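Local coordinates for protein endonuclease III (Geobacillus stearothermophilus, PDB 1ORN) that probably excises damaged pyrimidine bases from DNA as a [4Fe-4S] cluster-containing DNA glycosylase of the HhH-GPD superfamily, here trapped as a covalent intermediate, at residues C[136-149]-C[164-178]. Residues are numbered along the deposited sequence; the frame is centred on the assembly and turned at random.
Sequences VPAIAVDTHVERVS and VEKTLMKIIPKEEWS. With nucleotides of chain B.
Ile139 and Trp177 form the apolar centre where the extended run 136-142 lies against helix 161-171 and the start of helix 177-191. With CG1 anti to the carbonyl carbon (chi1 -59°), Ile139 sends CD1 over one face of the Trp177 indole, a CH-pi contact 4.1 Å from the five-membered ring's centroid; the same methyl presses on Leu168 CB at 3.5 Å. Pro137 C and Ala138 N meet the ring edge, Lys174 CA backs the opposite face, and Trp177 NE1 donates to Ile172 O (2.7 Å), fixing the ring's rotation. A leucine in place of Trp177 would probably leave Ile172 O without this donor and Ile139 CD1 without its aromatic face. Further along, Val141 CG1 meets Val164 CG1 at 4.0 Å, and Val145 CG1 touches Leu168 CD1.

The polar links run through water: Glu165 OE2 and OE1 each accept from a water that in turn accepts from Ile139 N or Val141 N, while Arg123 forms a salt bridge with OE2.

At the DNA end, Asp142 N-caps helix 143-152, its OD2 accepting from His144 N and its OD1 from Val145 N (2.9 Å). Thr143 N bonds DG8 OP1 of chain B (2.9 Å), and Thr143 OG1 bonds DA6 OP2 of chain B (2.8 Å). This is the HhH-GPD glycosylase arrangement, in which the extended run after the helix-hairpin-helix leads to an aspartate at the DNA-facing helix start.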
loop_
_atom_site.group_PDB
_atom_site.type_symbol
_atom_site.label_atom_id
_atom_site.label_comp_id
_atom_site.label_asym_id
_atom_site.label_seq_id
_atom_site.Cartn_x
_atom_site.Cartn_y
_atom_site.Cartn_z
ATOM N N VAL C 136 -6.209 -12.837 -0.755
ATOM C CA VAL C 136 -6.034 -13.196 0.646
ATOM C C VAL C 136 -6.317 -11.971 1.502
ATOM O O VAL C 136 -5.731 -10.910 1.289
ATOM C CB VAL C 136 -4.590 -13.665 0.949
ATOM C CG1 VAL C 136 -4.462 -14.018 2.427
ATOM C CG2 VAL C 136 -4.240 -14.875 0.099
ATOM N N PRO C 137 -7.225 -12.095 2.480
ATOM C CA PRO C 137 -7.517 -10.935 3.321
ATOM C C PRO C 137 -6.283 -10.435 4.070
ATOM O O PRO C 137 -5.549 -11.208 4.687
ATOM C CB PRO C 137 -8.613 -11.450 4.256
ATOM C CG PRO C 137 -8.352 -12.922 4.314
ATOM C CD PRO C 137 -8.024 -13.261 2.889
ATOM N N ALA C 138 -6.053 -9.131 3.989
ATOM C CA ALA C 138 -4.923 -8.511 4.667
ATOM C C ALA C 138 -5.131 -7.012 4.639
ATOM O O ALA C 138 -5.844 -6.491 3.779
ATOM C CB ALA C 138 -3.616 -8.870 3.962
ATOM N N ILE C 139 -4.523 -6.326 5.598
ATOM C CA ILE C 139 -4.613 -4.878 5.675
ATOM C C ILE C 139 -3.199 -4.322 5.593
ATOM O O ILE C 139 -2.406 -4.473 6.523
ATOM C CB ILE C 139 -5.251 -4.421 6.998
ATOM C CG1 ILE C 139 -6.655 -5.016 7.125
ATOM C CG2 ILE C 139 -5.299 -2.898 7.054
ATOM C CD1 ILE C 139 -7.349 -4.671 8.424
ATOM N N ALA C 140 -2.884 -3.697 4.465
ATOM C CA ALA C 140 -1.570 -3.112 4.258
ATOM C C ALA C 140 -1.586 -1.712 4.855
ATOM O O ALA C 140 -2.404 -0.877 4.467
ATOM C CB ALA C 140 -1.263 -3.045 2.771
ATOM N N VAL C 141 -0.696 -1.453 5.806
ATOM C CA VAL C 141 -0.644 -0.141 6.433
ATOM C C VAL C 141 0.499 0.703 5.869
ATOM O O VAL C 141 1.681 0.434 6.122
ATOM C CB VAL C 141 -0.501 -0.261 7.970
ATOM C CG1 VAL C 141 -0.450 1.134 8.605
ATOM C CG2 VAL C 141 -1.672 -1.058 8.532
ATOM N N ASP C 142 0.114 1.723 5.101
ATOM C CA ASP C 142 1.026 2.660 4.451
ATOM C C ASP C 142 0.876 4.025 5.122
ATOM O O ASP C 142 0.248 4.151 6.169
ATOM C CB ASP C 142 0.633 2.823 2.985
ATOM C CG ASP C 142 -0.622 3.667 2.826
ATOM O OD1 ASP C 142 -1.596 3.427 3.577
ATOM O OD2 ASP C 142 -0.637 4.573 1.963
ATOM N N THR C 143 1.425 5.056 4.487
ATOM C CA THR C 143 1.334 6.398 5.045
ATOM C C THR C 143 -0.110 6.880 5.235
ATOM O O THR C 143 -0.442 7.461 6.273
ATOM C CB THR C 143 2.108 7.419 4.168
ATOM O OG1 THR C 143 1.970 8.725 4.738
ATOM C CG2 THR C 143 1.574 7.433 2.738
ATOM N N HIS C 144 -0.974 6.627 4.255
ATOM C CA HIS C 144 -2.369 7.074 4.341
ATOM C C HIS C 144 -3.160 6.351 5.428
ATOM O O HIS C 144 -3.836 6.988 6.242
ATOM C CB HIS C 144 -3.082 6.895 2.993
ATOM C CG HIS C 144 -2.508 7.725 1.883
ATOM N ND1 HIS C 144 -2.528 9.103 1.896
ATOM C CD2 HIS C 144 -1.886 7.369 0.733
ATOM C CE1 HIS C 144 -1.940 9.562 0.805
ATOM N NE2 HIS C 144 -1.541 8.531 0.082
ATOM N N VAL C 145 -3.076 5.025 5.451
ATOM C CA VAL C 145 -3.801 4.261 6.451
ATOM C C VAL C 145 -3.355 4.660 7.848
ATOM O O VAL C 145 -4.185 4.874 8.730
ATOM C CB VAL C 145 -3.598 2.749 6.258
ATOM C CG1 VAL C 145 -4.253 1.982 7.407
ATOM C CG2 VAL C 145 -4.198 2.319 4.922
ATOM N N GLU C 146 -2.047 4.788 8.044
ATOM C CA GLU C 146 -1.533 5.169 9.358
ATOM C C GLU C 146 -2.010 6.561 9.770
ATOM O O GLU C 146 -2.509 6.757 10.884
ATOM C CB GLU C 146 -0.005 5.140 9.369
ATOM C CG GLU C 146 0.585 5.494 10.729
ATOM C CD GLU C 146 2.106 5.549 10.740
ATOM O OE1 GLU C 146 2.680 5.624 11.849
ATOM O OE2 GLU C 146 2.728 5.528 9.653
ATOM N N ARG C 147 -1.844 7.532 8.875
ATOM C CA ARG C 147 -2.259 8.903 9.163
ATOM C C ARG C 147 -3.749 9.003 9.490
ATOM O O ARG C 147 -4.140 9.649 10.464
ATOM C CB ARG C 147 -1.935 9.822 7.977
ATOM C CG ARG C 147 -2.229 11.294 8.263
ATOM C CD ARG C 147 -1.873 12.181 7.080
ATOM N NE ARG C 147 -2.730 11.926 5.926
ATOM C CZ ARG C 147 -2.341 11.301 4.816
ATOM N NH1 ARG C 147 -1.096 10.858 4.689
ATOM N NH2 ARG C 147 -3.210 11.113 3.830
ATOM N N VAL C 148 -4.584 8.375 8.669
ATOM C CA VAL C 148 -6.023 8.410 8.890
ATOM C C VAL C 148 -6.378 7.769 10.226
ATOM O O VAL C 148 -7.189 8.306 10.979
ATOM C CB VAL C 148 -6.781 7.695 7.749
ATOM C CG1 VAL C 148 -8.247 7.496 8.117
ATOM C CG2 VAL C 148 -6.667 8.521 6.471
ATOM N N SER C 149 -5.751 6.634 10.526
ATOM C CA SER C 149 -6.016 5.930 11.778
ATOM C C SER C 149 -5.683 6.776 13.002
ATOM O O SER C 149 -6.465 6.840 13.963
ATOM C CB SER C 149 -5.213 4.623 11.825
ATOM O OG SER C 149 -5.709 3.681 10.888
ATOM N N VAL C 164 -1.244 -0.653 14.271
ATOM C CA VAL C 164 -2.379 -0.136 13.514
ATOM C C VAL C 164 -3.064 -1.304 12.817
ATOM O O VAL C 164 -4.283 -1.437 12.857
ATOM C CB VAL C 164 -1.933 0.885 12.437
ATOM C CG1 VAL C 164 -3.139 1.349 11.616
ATOM C CG2 VAL C 164 -1.249 2.069 13.093
ATOM N N GLU C 165 -2.265 -2.151 12.174
ATOM C CA GLU C 165 -2.793 -3.307 11.453
ATOM C C GLU C 165 -3.594 -4.254 12.351
ATOM O O GLU C 165 -4.700 -4.682 11.999
ATOM C CB GLU C 165 -1.634 -4.070 10.799
ATOM C CG GLU C 165 -2.058 -5.094 9.760
ATOM C CD GLU C 165 -0.868 -5.801 9.132
ATOM O OE1 GLU C 165 0.174 -5.138 8.929
ATOM O OE2 GLU C 165 -0.974 -7.010 8.829
ATOM N N LYS C 166 -3.037 -4.581 13.512
ATOM C CA LYS C 166 -3.717 -5.487 14.424
ATOM C C LYS C 166 -5.027 -4.897 14.939
ATOM O O LYS C 166 -6.013 -5.617 15.088
ATOM C CB LYS C 166 -2.784 -5.870 15.582
ATOM C CG LYS C 166 -1.580 -6.685 15.114
ATOM C CD LYS C 166 -0.835 -7.365 16.252
ATOM C CE LYS C 166 -0.152 -6.388 17.183
ATOM N NZ LYS C 166 0.494 -7.114 18.322
ATOM N N THR C 167 -5.046 -3.589 15.179
ATOM C CA THR C 167 -6.251 -2.915 15.660
ATOM C C THR C 167 -7.373 -3.057 14.638
ATOM O O THR C 167 -8.504 -3.387 14.984
ATOM C CB THR C 167 -5.997 -1.411 15.907
ATOM O OG1 THR C 167 -5.031 -1.255 16.952
ATOM C CG2 THR C 167 -7.287 -0.705 16.310
ATOM N N LEU C 168 -7.052 -2.815 13.372
ATOM C CA LEU C 168 -8.046 -2.917 12.309
ATOM C C LEU C 168 -8.523 -4.355 12.098
ATOM O O LEU C 168 -9.707 -4.591 11.860
ATOM C CB LEU C 168 -7.467 -2.358 11.008
ATOM C CG LEU C 168 -7.198 -0.851 11.058
ATOM C CD1 LEU C 168 -6.354 -0.426 9.867
ATOM C CD2 LEU C 168 -8.527 -0.106 11.081
ATOM N N MET C 169 -7.607 -5.312 12.186
ATOM C CA MET C 169 -7.973 -6.712 11.994
ATOM C C MET C 169 -8.982 -7.195 13.033
ATOM O O MET C 169 -9.818 -8.048 12.739
ATOM C CB MET C 169 -6.730 -7.607 12.023
ATOM C CG MET C 169 -5.846 -7.484 10.787
ATOM S SD MET C 169 -4.680 -8.858 10.616
ATOM C CE MET C 169 -3.405 -8.383 11.783
ATOM N N LYS C 170 -8.905 -6.645 14.240
ATOM C CA LYS C 170 -9.816 -7.033 15.316
ATOM C C LYS C 170 -11.173 -6.333 15.242
ATOM O O LYS C 170 -12.163 -6.829 15.782
ATOM C CB LYS C 170 -9.183 -6.737 16.677
ATOM C CG LYS C 170 -7.902 -7.495 16.947
ATOM C CD LYS C 170 -7.249 -7.013 18.234
ATOM C CE LYS C 170 -5.890 -7.663 18.445
ATOM N NZ LYS C 170 -5.168 -7.072 19.610
ATOM N N ILE C 171 -11.221 -5.183 14.580
ATOM C CA ILE C 171 -12.468 -4.430 14.469
ATOM C C ILE C 171 -13.247 -4.757 13.199
ATOM O O ILE C 171 -14.477 -4.667 13.177
ATOM C CB ILE C 171 -12.203 -2.901 14.492
ATOM C CG1 ILE C 171 -11.407 -2.518 15.741
ATOM C CG2 ILE C 171 -13.523 -2.141 14.448
ATOM C CD1 ILE C 171 -12.075 -2.899 17.051
ATOM N N ILE C 172 -12.530 -5.142 12.146
ATOM C CA ILE C 172 -13.156 -5.444 10.861
ATOM C C ILE C 172 -13.216 -6.930 10.522
ATOM O O ILE C 172 -12.249 -7.666 10.722
ATOM C CB ILE C 172 -12.403 -4.738 9.711
ATOM C CG1 ILE C 172 -12.316 -3.238 9.991
ATOM C CG2 ILE C 172 -13.104 -4.999 8.386
ATOM C CD1 ILE C 172 -11.390 -2.505 9.058
ATOM N N PRO C 173 -14.364 -7.390 10.003
ATOM C CA PRO C 173 -14.516 -8.797 9.634
ATOM C C PRO C 173 -13.502 -9.116 8.538
ATOM O O PRO C 173 -13.358 -8.358 7.580
ATOM C CB PRO C 173 -15.956 -8.866 9.126
ATOM C CG PRO C 173 -16.644 -7.840 9.959
ATOM C CD PRO C 173 -15.660 -6.689 9.931
ATOM N N LYS C 174 -12.801 -10.231 8.697
ATOM C CA LYS C 174 -11.788 -10.665 7.743
ATOM C C LYS C 174 -12.253 -10.538 6.292
ATOM O O LYS C 174 -11.468 -10.196 5.405
ATOM C CB LYS C 174 -11.395 -12.110 8.062
ATOM C CG LYS C 174 -10.456 -12.768 7.069
ATOM C CD LYS C 174 -9.769 -13.987 7.684
ATOM C CE LYS C 174 -10.755 -14.934 8.360
ATOM N NZ LYS C 174 -11.752 -15.505 7.414
ATOM N N GLU C 175 -13.535 -10.795 6.056
ATOM C CA GLU C 175 -14.098 -10.716 4.713
ATOM C C GLU C 175 -14.078 -9.302 4.137
ATOM O O GLU C 175 -14.164 -9.124 2.920
ATOM C CB GLU C 175 -15.540 -11.233 4.715
ATOM C CG GLU C 175 -15.706 -12.661 5.224
ATOM C CD GLU C 175 -15.353 -12.810 6.695
ATOM O OE1 GLU C 175 -15.896 -12.046 7.523
ATOM O OE2 GLU C 175 -14.536 -13.698 7.024
ATOM N N GLU C 176 -13.961 -8.302 5.007
ATOM C CA GLU C 176 -13.956 -6.911 4.565
ATOM C C GLU C 176 -12.600 -6.216 4.674
ATOM O O GLU C 176 -12.499 -5.020 4.412
ATOM C CB GLU C 176 -14.967 -6.097 5.371
ATOM C CG GLU C 176 -16.355 -6.698 5.466
ATOM C CD GLU C 176 -17.284 -5.839 6.306
ATOM O OE1 GLU C 176 -18.408 -6.292 6.616
ATOM O OE2 GLU C 176 -16.887 -4.704 6.655
ATOM N N TRP C 177 -11.565 -6.949 5.069
ATOM C CA TRP C 177 -10.240 -6.352 5.217
ATOM C C TRP C 177 -9.705 -5.661 3.977
ATOM O O TRP C 177 -9.302 -4.504 4.034
ATOM C CB TRP C 177 -9.226 -7.403 5.650
ATOM C CG TRP C 177 -9.364 -7.823 7.067
ATOM C CD1 TRP C 177 -10.271 -7.364 7.976
ATOM C CD2 TRP C 177 -8.569 -8.799 7.744
ATOM N NE1 TRP C 177 -10.093 -7.997 9.182
ATOM C CE2 TRP C 177 -9.053 -8.884 9.068
ATOM C CE3 TRP C 177 -7.494 -9.614 7.362
ATOM C CZ2 TRP C 177 -8.503 -9.751 10.013
ATOM C CZ3 TRP C 177 -6.943 -10.480 8.304
ATOM C CH2 TRP C 177 -7.452 -10.539 9.615
ATOM N N SER C 178 -9.690 -6.377 2.859
ATOM C CA SER C 178 -9.163 -5.816 1.621
ATOM C C SER C 178 -9.845 -4.541 1.131
ATOM O O SER C 178 -9.170 -3.564 0.809
ATOM C CB SER C 178 -9.180 -6.879 0.523
ATOM O OG SER C 178 -8.350 -7.971 0.884
ATOM P P DA B 6 1.763 11.532 2.178
ATOM O OP1 DA B 6 0.287 11.468 2.316
ATOM O OP2 DA B 6 2.629 10.973 3.247
ATOM O "O5'" DA B 6 2.153 10.864 0.783
ATOM C "C5'" DA B 6 1.500 11.283 -0.416
ATOM C "C4'" DA B 6 2.109 10.610 -1.624
ATOM O "O4'" DA B 6 3.452 11.097 -1.851
ATOM C "C3'" DA B 6 2.213 9.086 -1.552
ATOM O "O3'" DA B 6 1.902 8.546 -2.835
ATOM C "C2'" DA B 6 3.686 8.853 -1.261
ATOM C "C1'" DA B 6 4.331 9.999 -2.025
ATOM N N9 DA B 6 5.650 10.413 -1.551
ATOM C C8 DA B 6 6.084 10.524 -0.254
ATOM N N7 DA B 6 7.314 10.960 -0.145
ATOM C C5 DA B 6 7.721 11.144 -1.458
ATOM C C6 DA B 6 8.927 11.600 -2.022
ATOM N N6 DA B 6 9.989 11.979 -1.302
ATOM N N1 DA B 6 9.006 11.659 -3.369
ATOM C C2 DA B 6 7.943 11.287 -4.090
ATOM N N3 DA B 6 6.757 10.846 -3.678
ATOM C C4 DA B 6 6.710 10.798 -2.335
ATOM P P DG B 8 4.166 4.575 1.399
ATOM O OP1 DG B 8 3.769 4.921 2.784
ATOM O OP2 DG B 8 4.696 5.645 0.499
ATOM O "O5'" DG B 8 5.255 3.417 1.446
ATOM C "C5'" DG B 8 5.210 2.402 2.448
ATOM C "C4'" DG B 8 6.381 1.469 2.259
ATOM O "O4'" DG B 8 7.613 2.227 2.285
ATOM C "C3'" DG B 8 6.554 0.337 3.267
ATOM O "O3'" DG B 8 6.984 -0.794 2.509
ATOM C "C2'" DG B 8 7.638 0.860 4.201
ATOM C "C1'" DG B 8 8.489 1.731 3.287
ATOM N N9 DG B 8 9.104 2.891 3.927
ATOM C C8 DG B 8 8.577 3.673 4.925
ATOM N N7 DG B 8 9.344 4.683 5.243
ATOM C C5 DG B 8 10.449 4.553 4.411
ATOM C C6 DG B 8 11.616 5.365 4.287
ATOM O O6 DG B 8 11.897 6.408 4.885
ATOM N N1 DG B 8 12.495 4.855 3.338
ATOM C C2 DG B 8 12.279 3.719 2.594
ATOM N N2 DG B 8 13.251 3.382 1.733
ATOM N N3 DG B 8 11.189 2.965 2.688
ATOM C C4 DG B 8 10.325 3.438 3.609
HETATM O O HOH W 1 -3.362 -7.927 7.613
HETATM O O HOH W 2 0.998 -3.683 6.502
#